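Serine/threonine-protein acetyltransferase HopZ1a (Pseudomonas syringae pv. syringae, PDB 5KLP) acetylates serine and threonine residues of host proteins, tubulin among them, from acetyl-CoA, with inositol hexakisphosphate as cofactor, and so impairs plant microtubules and immunity. Local coordinates at residues 93-98 against 163-168; 125-130 against 137-142; 157-162 against 241-246. The protein carries 10 engineered substitutions. All coordinates share one frame; numbering follows the deposited sequence.

Contact 2 is the buried beta hairpin in the middle of the mixed sheet, and the other two contacts gather round helix 153-167, which follows its second strand in the chain. Contact 1 sets that helix beside helix 91-98, its centre about 12 Å from that of contact 2; Leu98 CD2 rests on Val129 CG1 at 3.8 Å. Contact 3, its centre about 13 Å from that of contact 1 and about 15 Å from that of contact 2, fastens a loop to residues 157-162 of the same helix. Toward the active site, the side chain of Val125 lies about 4 Å from that of Glu143, whereas the side chain of Met126 stays about 12 Å from the bound inositol hexakisphosphate.

Contact 1 of 3, residues 93-98 against 163-168; sequences YLIQAL and EDLSES. Engineered in segment 93-98: Tyr93 (natural residue Glu).
Ile95 reaches from helix 91-98 toward the last turn of helix 153-167 and touches it with both of its branches. CG1 stands anti to the carbonyl carbon (chi1 -73°), and the extended chi2 carries CD1 across the flank of Asp164, where it meets CB at 3.5 Å, the two side chains lying about at right angles. The other branch, CG2, settles on Ser168 CB at 3.6 Å. A beta-branched residue suits this place because a single side chain spans a full turn of the opposing helix. Beneath it Leu165 offers CD2 to Ile95 CG1 at 4.1 Å and to Leu98 CD1 at 3.8 Å, so one methyl serves two partners.

At this partly exposed seam Ser168 and Asp164 meet Ile95 chiefly through CB, while their oxygens bond to other partners. Ser168 OG folds back on its own helix and donates to Leu165 O at 2.6 Å, supplementing the backbone bonds at the helix end. Asp164 OD2 is hydrogen-bonded to His91 NE2, one turn before Ile95 on the same helix, which adds a polar tie beside the apolar one.

The axes of the helical segments 93-98 and 163-167 are 26° apart and 10.3 Å from each other at closest approach. Both helices lie over one face of the mixed sheet: Leu94 and Leu98 pack on strand 105-110, while Leu165 covers Ile139 of strand 138-143.

Contact 2 of 3, residues 125-130 against 137-142; sequences VMADVR and PTIIIT
Thr142 turns its hydroxyl to Met126 because chi1 (60°) sets OG1 between its backbone N and carbonyl carbon, facing the neighbouring strand; Met126, a selenomethionine here, bends at both chi2 and chi3, which curls CE back to within 3.4 Å of that same OG1. Met126 O thus receives two donors from one residue: Thr142 N at 2.8 Å, almost in line with the carbonyl bond, and Thr142 OG1 at 3.3 Å, well off that line.

Further along, Asp128 pairs with Ile140 through two nearly straight backbone bonds (N to O 2.8 Å, O to N 3.0 Å); Arg130 and Thr138 are also joined by two bonds, the one from Thr138 N more bent. Between these hydrogen-bonded pairs lie the non-hydrogen-bonded ones, Ala127 with Ile141 and Val129 with Ile139. This is the regular antiparallel pattern of a beta hairpin. Val125 CG2 meets Ile141 CG2 at 3.7 Å, and the small Ala127 fits between Ile139 and Ile141.

The face bearing Asp128, Arg130 and Thr138 is more polar than the one bearing Ala127, Ile139 and Ile141. Arg130 bends at chi2 to bring NH1 back along its own strand, where it makes a salt bridge to Asp128 OD1 (2.7 Å) and donates to Val129 O from above the carbonyl plane. Asp128 also engages Arg107 and His211, so its buried charge is probably well compensated; Arg130 NH2 reaches Asp208, and Thr138 OG1 bonds to His211 and His132.

Strand 105-110 pairs with the outer side of 125-130, and 175-179 with that of 138-143. Helices 189-202 and 204-215 cover the face bearing Met126, Asp128 and Ile140, while helices 91-98 and 153-167 cover the one bearing Val129 and Ile139.

Contact 3 of 3, residues 157-162 against 241-246; sequences RHNLTL and SVMHEG
Asn159 grips the backbone of segment 241-246 with both ends of its amide. ND2 donates to Val242 O at 2.9 Å, the carbonyl lying close to the amide plane, and OD1 accepts from His244 N at 3.1 Å from a donor tilted out of that plane. The amide therefore brackets Met243, satisfying an acceptor before it and a donor after it; asparagine suits the place because its short side chain carries both functions.

His244 crosses obliquely to this amide, the two planes 67° apart, and presents the CD2–NE2 edge of its ring to the helix. CD2 approaches Asn159 O at 3.2 Å, and a water held by NE2 at 2.8 Å bonds weakly to the same carbonyl oxygen. On the next turn Leu162, with CG anti to the carbonyl carbon, pushes CD1 against Met243 CG at a tight 3.5 Å and stays near its selenium.

Helix 153-167 is the crossover of a beta-alpha-beta unit joining the parallel neighbours 138-143 and 175-179, and the loop segment is held along its flank before the chain enters strand 248-251.

Outside this first shell, Met243 is backed by Leu231 and Ile177, Leu162 by Val175, and Val242 by helix 230-238. From the turn that carries Asn159, His158 NE2 hydrogen-bonds to the active-site residue Glu143.

Contact 1 of 3, residues 93-98 against 163-168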
loop_
_atom_site.group_PDB
_atom_site.type_symbol
_atom_site.label_atom_id
_atom_site.label_comp_id
_atom_site.label_asym_id
_atom_site.label_seq_id
_atom_site.Cartn_x
_atom_site.Cartn_y
_atom_site.Cartn_z
ATOM N N TYR A 93 4.317 -17.329 4.042
ATOM C CA TYR A 93 5.230 -16.966 5.124
ATOM C C TYR A 93 4.604 -15.967 6.094
ATOM O O TYR A 93 5.030 -15.864 7.250
ATOM C CB TYR A 93 6.543 -16.416 4.554
ATOM C CG TYR A 93 7.319 -17.466 3.772
ATOM C CD1 TYR A 93 7.889 -18.555 4.423
ATOM C CD2 TYR A 93 7.457 -17.381 2.391
ATOM C CE1 TYR A 93 8.587 -19.520 3.725
ATOM C CE2 TYR A 93 8.157 -18.339 1.681
ATOM C CZ TYR A 93 8.714 -19.407 2.349
ATOM O OH TYR A 93 9.400 -20.368 1.648
ATOM N N LEU A 94 3.579 -15.254 5.635
ATOM C CA LEU A 94 2.760 -14.455 6.543
ATOM C C LEU A 94 2.068 -15.384 7.521
ATOM O O LEU A 94 2.058 -15.146 8.733
ATOM C CB LEU A 94 1.723 -13.645 5.776
ATOM C CG LEU A 94 0.658 -12.925 6.607
ATOM C CD1 LEU A 94 1.284 -11.944 7.591
ATOM C CD2 LEU A 94 -0.322 -12.211 5.688
ATOM N N ILE A 95 1.512 -16.469 6.995
ATOM C CA ILE A 95 0.809 -17.419 7.857
ATOM C C ILE A 95 1.749 -18.027 8.887
ATOM O O ILE A 95 1.419 -18.130 10.069
ATOM C CB ILE A 95 0.163 -18.522 7.025
ATOM C CG1 ILE A 95 -1.043 -17.948 6.289
ATOM C CG2 ILE A 95 -0.215 -19.714 7.911
ATOM C CD1 ILE A 95 -1.578 -18.847 5.214
ATOM N N GLN A 96 2.935 -18.407 8.433
ATOM C CA GLN A 96 3.972 -18.917 9.319
ATOM C C GLN A 96 4.306 -17.894 10.402
ATOM O O GLN A 96 4.532 -18.253 11.552
ATOM C CB GLN A 96 5.223 -19.273 8.504
ATOM C CG GLN A 96 6.358 -19.911 9.273
ATOM C CD GLN A 96 7.521 -20.271 8.359
ATOM O OE1 GLN A 96 7.515 -21.314 7.705
ATOM N NE2 GLN A 96 8.511 -19.387 8.286
ATOM N N ALA A 97 4.326 -16.615 10.042
ATOM C CA ALA A 97 4.660 -15.589 11.024
ATOM C C ALA A 97 3.551 -15.464 12.084
ATOM O O ALA A 97 3.807 -15.092 13.221
ATOM C CB ALA A 97 4.898 -14.254 10.337
ATOM N N LEU A 98 2.323 -15.801 11.710
ATOM C CA LEU A 98 1.217 -15.815 12.665
ATOM C C LEU A 98 1.382 -16.947 13.670
ATOM O O LEU A 98 0.744 -16.946 14.723
ATOM C CB LEU A 98 -0.123 -15.946 11.951
ATOM C CG LEU A 98 -0.460 -14.841 10.949
ATOM C CD1 LEU A 98 -1.693 -15.212 10.155
ATOM C CD2 LEU A 98 -0.676 -13.517 11.677
ATOM N N GLU A 163 -8.223 -18.273 1.688
ATOM C CA GLU A 163 -8.386 -19.713 1.856
ATOM C C GLU A 163 -7.292 -20.277 2.757
ATOM O O GLU A 163 -7.551 -21.070 3.673
ATOM C CB GLU A 163 -8.371 -20.403 0.497
ATOM C CG GLU A 163 -8.553 -21.896 0.556
ATOM C CD GLU A 163 -8.283 -22.547 -0.787
ATOM O OE1 GLU A 163 -7.194 -22.306 -1.350
ATOM O OE2 GLU A 163 -9.155 -23.296 -1.279
ATOM N N ASP A 164 -6.062 -19.858 2.494
ATOM C CA ASP A 164 -4.931 -20.333 3.269
ATOM C C ASP A 164 -5.010 -19.833 4.712
ATOM O O ASP A 164 -4.765 -20.594 5.638
ATOM C CB ASP A 164 -3.609 -19.915 2.599
ATOM C CG ASP A 164 -3.336 -20.686 1.298
ATOM O OD1 ASP A 164 -3.781 -21.853 1.194
ATOM O OD2 ASP A 164 -2.672 -20.138 0.386
ATOM N N LEU A 165 -5.373 -18.571 4.900
ATOM C CA LEU A 165 -5.562 -18.029 6.243
ATOM C C LEU A 165 -6.571 -18.867 7.030
ATOM O O LEU A 165 -6.311 -19.273 8.168
ATOM C CB LEU A 165 -6.032 -16.569 6.161
ATOM C CG LEU A 165 -4.936 -15.525 5.900
ATOM C CD1 LEU A 165 -5.521 -14.187 5.498
ATOM C CD2 LEU A 165 -4.104 -15.346 7.163
ATOM N N SER A 166 -7.701 -19.151 6.393
ATOM C CA SER A 166 -8.789 -19.900 7.011
ATOM C C SER A 166 -8.347 -21.314 7.405
ATOM O O SER A 166 -8.549 -21.758 8.547
ATOM C CB SER A 166 -9.982 -19.949 6.058
ATOM O OG SER A 166 -11.099 -20.550 6.677
ATOM N N GLU A 167 -7.726 -22.009 6.458
ATOM C CA GLU A 167 -7.249 -23.367 6.685
ATOM C C GLU A 167 -6.200 -23.414 7.790
ATOM O O GLU A 167 -6.032 -24.446 8.440
ATOM C CB GLU A 167 -6.672 -23.961 5.390
ATOM C CG GLU A 167 -7.725 -24.269 4.336
ATOM C CD GLU A 167 -7.130 -24.639 2.981
ATOM O OE1 GLU A 167 -5.897 -24.816 2.885
ATOM O OE2 GLU A 167 -7.902 -24.741 2.004
ATOM N N SER A 168 -5.493 -22.307 8.012
ATOM C CA SER A 168 -4.502 -22.268 9.089
ATOM C C SER A 168 -5.140 -21.949 10.454
ATOM O O SER A 168 -4.462 -21.977 11.489
ATOM C CB SER A 168 -3.411 -21.244 8.773
ATOM O OG SER A 168 -3.904 -19.924 8.927
#

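Contact 2 of 3, residues 125-130 against 137-142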
loop_
_atom_site.group_PDB
_atom_site.type_symbol
_atom_site.label_atom_id
_atom_site.label_comp_id
_atom_site.label_asym_id
_atom_site.label_seq_id
_atom_site.Cartn_x
_atom_site.Cartn_y
_atom_site.Cartn_z
ATOM N N VAL A 125 0.523 -6.296 -1.945
ATOM C CA VAL A 125 -0.343 -5.601 -1.005
ATOM C C VAL A 125 0.380 -5.506 0.322
ATOM O O VAL A 125 1.447 -6.097 0.499
ATOM C CB VAL A 125 -1.691 -6.317 -0.815
ATOM C CG1 VAL A 125 -2.445 -6.370 -2.149
ATOM C CG2 VAL A 125 -1.461 -7.716 -0.243
HETATM N N MSE A 126 -0.199 -4.745 1.241
HETATM C CA MSE A 126 0.337 -4.573 2.581
HETATM C C MSE A 126 -0.652 -5.136 3.576
HETATM O O MSE A 126 -1.846 -4.820 3.506
HETATM C CB MSE A 126 0.601 -3.094 2.872
HETATM C CG MSE A 126 1.438 -2.827 4.117
HETATM SE SE MSE A 126 0.408 -2.800 5.769
HETATM C CE MSE A 126 -0.781 -1.281 5.350
ATOM N N ALA A 127 -0.172 -5.962 4.507
ATOM C CA ALA A 127 -1.046 -6.423 5.583
ATOM C C ALA A 127 -0.584 -5.865 6.916
ATOM O O ALA A 127 0.594 -5.963 7.269
ATOM C CB ALA A 127 -1.105 -7.949 5.637
ATOM N N ASP A 128 -1.533 -5.270 7.633
ATOM C CA ASP A 128 -1.324 -4.740 8.973
ATOM C C ASP A 128 -1.959 -5.706 9.984
ATOM O O ASP A 128 -3.151 -5.985 9.910
ATOM C CB ASP A 128 -1.938 -3.339 9.078
ATOM C CG ASP A 128 -1.681 -2.682 10.427
ATOM O OD1 ASP A 128 -2.413 -2.970 11.394
ATOM O OD2 ASP A 128 -0.745 -1.868 10.521
ATOM N N VAL A 129 -1.160 -6.226 10.911
ATOM C CA VAL A 129 -1.576 -7.362 11.724
ATOM C C VAL A 129 -1.555 -7.047 13.218
ATOM O O VAL A 129 -0.698 -6.304 13.679
ATOM C CB VAL A 129 -0.655 -8.597 11.451
ATOM C CG1 VAL A 129 -1.015 -9.791 12.356
ATOM C CG2 VAL A 129 -0.705 -8.992 9.976
ATOM N N ARG A 130 -2.519 -7.594 13.955
ATOM C CA ARG A 130 -2.449 -7.652 15.411
ATOM C C ARG A 130 -2.616 -9.078 15.916
ATOM O O ARG A 130 -3.537 -9.787 15.500
ATOM C CB ARG A 130 -3.511 -6.775 16.080
ATOM C CG ARG A 130 -3.406 -5.314 15.770
ATOM C CD ARG A 130 -2.163 -4.647 16.361
ATOM N NE ARG A 130 -2.225 -3.218 16.074
ATOM C CZ ARG A 130 -1.926 -2.681 14.894
ATOM N NH1 ARG A 130 -1.505 -3.449 13.891
ATOM N NH2 ARG A 130 -2.041 -1.373 14.718
ATOM N N PRO A 137 -5.623 -13.804 15.507
ATOM C CA PRO A 137 -5.179 -12.483 15.035
ATOM C C PRO A 137 -6.237 -11.751 14.224
ATOM O O PRO A 137 -7.189 -12.369 13.748
ATOM C CB PRO A 137 -3.970 -12.812 14.146
ATOM C CG PRO A 137 -3.626 -14.234 14.461
ATOM C CD PRO A 137 -4.920 -14.887 14.809
ATOM N N THR A 138 -6.070 -10.444 14.074
ATOM C CA THR A 138 -6.894 -9.662 13.164
ATOM C C THR A 138 -5.965 -9.114 12.098
ATOM O O THR A 138 -4.793 -8.852 12.373
ATOM C CB THR A 138 -7.648 -8.524 13.863
ATOM O OG1 THR A 138 -6.712 -7.689 14.553
ATOM C CG2 THR A 138 -8.671 -9.082 14.869
ATOM N N ILE A 139 -6.475 -8.996 10.875
ATOM C CA ILE A 139 -5.637 -8.691 9.720
ATOM C C ILE A 139 -6.352 -7.724 8.792
ATOM O O ILE A 139 -7.476 -7.960 8.374
ATOM C CB ILE A 139 -5.244 -9.967 8.930
ATOM C CG1 ILE A 139 -4.477 -10.950 9.824
ATOM C CG2 ILE A 139 -4.396 -9.612 7.707
ATOM C CD1 ILE A 139 -4.268 -12.323 9.211
ATOM N N ILE A 140 -5.688 -6.619 8.504
ATOM C CA ILE A 140 -6.171 -5.634 7.548
ATOM C C ILE A 140 -5.267 -5.667 6.330
ATOM O O ILE A 140 -4.102 -5.329 6.426
ATOM C CB ILE A 140 -6.148 -4.232 8.133
ATOM C CG1 ILE A 140 -7.042 -4.152 9.369
ATOM C CG2 ILE A 140 -6.553 -3.190 7.079
ATOM C CD1 ILE A 140 -6.816 -2.891 10.152
ATOM N N ILE A 141 -5.795 -6.077 5.192
ATOM C CA ILE A 141 -5.013 -6.058 3.964
ATOM C C ILE A 141 -5.382 -4.836 3.156
ATOM O O ILE A 141 -6.546 -4.661 2.785
ATOM C CB ILE A 141 -5.247 -7.317 3.135
ATOM C CG1 ILE A 141 -4.792 -8.557 3.907
ATOM C CG2 ILE A 141 -4.521 -7.219 1.778
ATOM C CD1 ILE A 141 -5.294 -9.847 3.308
ATOM N N THR A 142 -4.413 -3.968 2.901
ATOM C CA THR A 142 -4.683 -2.781 2.083
ATOM C C THR A 142 -4.277 -3.078 0.652
ATOM O O THR A 142 -3.104 -3.363 0.360
ATOM C CB THR A 142 -3.923 -1.529 2.575
ATOM O OG1 THR A 142 -2.513 -1.788 2.517
ATOM C CG2 THR A 142 -4.301 -1.178 4.003
#

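Contact 3 of 3, residues 157-162 against 241-246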
loop_
_atom_site.group_PDB
_atom_site.type_symbol
_atom_site.label_atom_id
_atom_site.label_comp_id
_atom_site.label_asym_id
_atom_site.label_seq_id
_atom_site.Cartn_x
_atom_site.Cartn_y
_atom_site.Cartn_z
ATOM N N ARG A 157 -6.483 -14.391 -6.616
ATOM C CA ARG A 157 -5.276 -14.340 -5.792
ATOM C C ARG A 157 -5.609 -13.981 -4.333
ATOM O O ARG A 157 -5.039 -14.558 -3.397
ATOM C CB ARG A 157 -4.274 -13.337 -6.379
ATOM C CG ARG A 157 -3.745 -13.714 -7.772
ATOM C CD ARG A 157 -3.154 -12.486 -8.468
ATOM N NE ARG A 157 -2.964 -12.702 -9.895
ATOM C CZ ARG A 157 -2.823 -11.726 -10.786
ATOM N NH1 ARG A 157 -2.858 -10.447 -10.403
ATOM N NH2 ARG A 157 -2.650 -12.036 -12.061
ATOM N N HIS A 158 -6.511 -13.018 -4.138
ATOM C CA HIS A 158 -6.976 -12.668 -2.783
ATOM C C HIS A 158 -7.711 -13.844 -2.123
ATOM O O HIS A 158 -7.528 -14.118 -0.938
ATOM C CB HIS A 158 -7.886 -11.435 -2.811
ATOM C CG HIS A 158 -7.141 -10.138 -2.918
ATOM N ND1 HIS A 158 -6.144 -9.779 -2.039
ATOM C CD2 HIS A 158 -7.257 -9.110 -3.793
ATOM C CE1 HIS A 158 -5.677 -8.588 -2.367
ATOM N NE2 HIS A 158 -6.339 -8.159 -3.424
ATOM N N ASN A 159 -8.540 -14.540 -2.894
ATOM C CA ASN A 159 -9.228 -15.727 -2.382
ATOM C C ASN A 159 -8.253 -16.818 -1.947
ATOM O O ASN A 159 -8.506 -17.529 -0.967
ATOM C CB ASN A 159 -10.214 -16.272 -3.426
ATOM C CG ASN A 159 -11.570 -15.572 -3.349
ATOM O OD1 ASN A 159 -12.006 -15.179 -2.266
ATOM N ND2 ASN A 159 -12.230 -15.401 -4.493
ATOM N N LEU A 160 -7.146 -16.966 -2.674
ATOM C CA LEU A 160 -6.131 -17.932 -2.265
ATOM C C LEU A 160 -5.586 -17.570 -0.873
ATOM O O LEU A 160 -5.485 -18.423 0.002
ATOM C CB LEU A 160 -4.996 -18.008 -3.301
ATOM C CG LEU A 160 -3.860 -18.995 -3.010
ATOM C CD1 LEU A 160 -4.399 -20.441 -2.921
ATOM C CD2 LEU A 160 -2.762 -18.907 -4.069
ATOM N N THR A 161 -5.249 -16.302 -0.672
ATOM C CA THR A 161 -4.777 -15.828 0.626
ATOM C C THR A 161 -5.803 -16.103 1.728
ATOM O O THR A 161 -5.472 -16.646 2.786
ATOM C CB THR A 161 -4.459 -14.320 0.572
ATOM O OG1 THR A 161 -3.497 -14.092 -0.455
ATOM C CG2 THR A 161 -3.895 -13.810 1.912
ATOM N N LEU A 162 -7.057 -15.753 1.464
ATOM C CA LEU A 162 -8.123 -15.979 2.437
ATOM C C LEU A 162 -8.281 -17.467 2.735
ATOM O O LEU A 162 -8.467 -17.880 3.891
ATOM C CB LEU A 162 -9.447 -15.395 1.929
ATOM C CG LEU A 162 -9.495 -13.876 1.749
ATOM C CD1 LEU A 162 -10.819 -13.440 1.125
ATOM C CD2 LEU A 162 -9.305 -13.177 3.093
ATOM N N SER A 241 -21.771 -15.291 -4.103
ATOM C CA SER A 241 -20.632 -15.098 -3.219
ATOM C C SER A 241 -19.350 -15.318 -4.038
ATOM O O SER A 241 -19.104 -16.416 -4.536
ATOM C CB SER A 241 -20.711 -16.044 -2.019
ATOM O OG SER A 241 -19.753 -15.696 -1.034
ATOM N N VAL A 242 -18.546 -14.276 -4.215
ATOM C CA VAL A 242 -17.363 -14.411 -5.068
ATOM C C VAL A 242 -16.065 -14.300 -4.272
ATOM O O VAL A 242 -14.986 -14.587 -4.788
ATOM C CB VAL A 242 -17.361 -13.363 -6.203
ATOM C CG1 VAL A 242 -18.568 -13.549 -7.106
ATOM C CG2 VAL A 242 -17.339 -11.969 -5.629
HETATM N N MSE A 243 -16.180 -13.871 -3.019
HETATM C CA MSE A 243 -15.058 -13.873 -2.088
HETATM C C MSE A 243 -15.411 -14.764 -0.898
HETATM O O MSE A 243 -16.562 -14.794 -0.481
HETATM C CB MSE A 243 -14.728 -12.456 -1.619
HETATM C CG MSE A 243 -13.649 -12.413 -0.561
HETATM SE SE MSE A 243 -13.035 -10.600 -0.111
HETATM C CE MSE A 243 -14.371 -10.110 1.208
ATOM N N HIS A 244 -14.432 -15.486 -0.361
ATOM C CA HIS A 244 -14.713 -16.470 0.682
ATOM C C HIS A 244 -15.490 -15.832 1.812
ATOM O O HIS A 244 -15.229 -14.688 2.195
ATOM C CB HIS A 244 -13.428 -17.118 1.189
ATOM C CG HIS A 244 -12.830 -18.072 0.206
ATOM N ND1 HIS A 244 -13.500 -19.191 -0.243
ATOM C CD2 HIS A 244 -11.648 -18.051 -0.455
ATOM C CE1 HIS A 244 -12.747 -19.831 -1.121
ATOM N NE2 HIS A 244 -11.617 -19.161 -1.267
ATOM N N GLU A 245 -16.472 -16.564 2.315
ATOM C CA GLU A 245 -17.438 -15.989 3.244
ATOM C C GLU A 245 -16.768 -15.561 4.539
ATOM O O GLU A 245 -15.821 -16.203 4.996
ATOM C CB GLU A 245 -18.542 -17.002 3.538
ATOM N N GLY A 246 -17.248 -14.461 5.112
ATOM C CA GLY A 246 -16.698 -13.952 6.356
ATOM C C GLY A 246 -15.752 -12.769 6.238
ATOM O O GLY A 246 -15.766 -11.880 7.091
HETATM O O HOH W 1 -9.439 -20.016 -2.839
#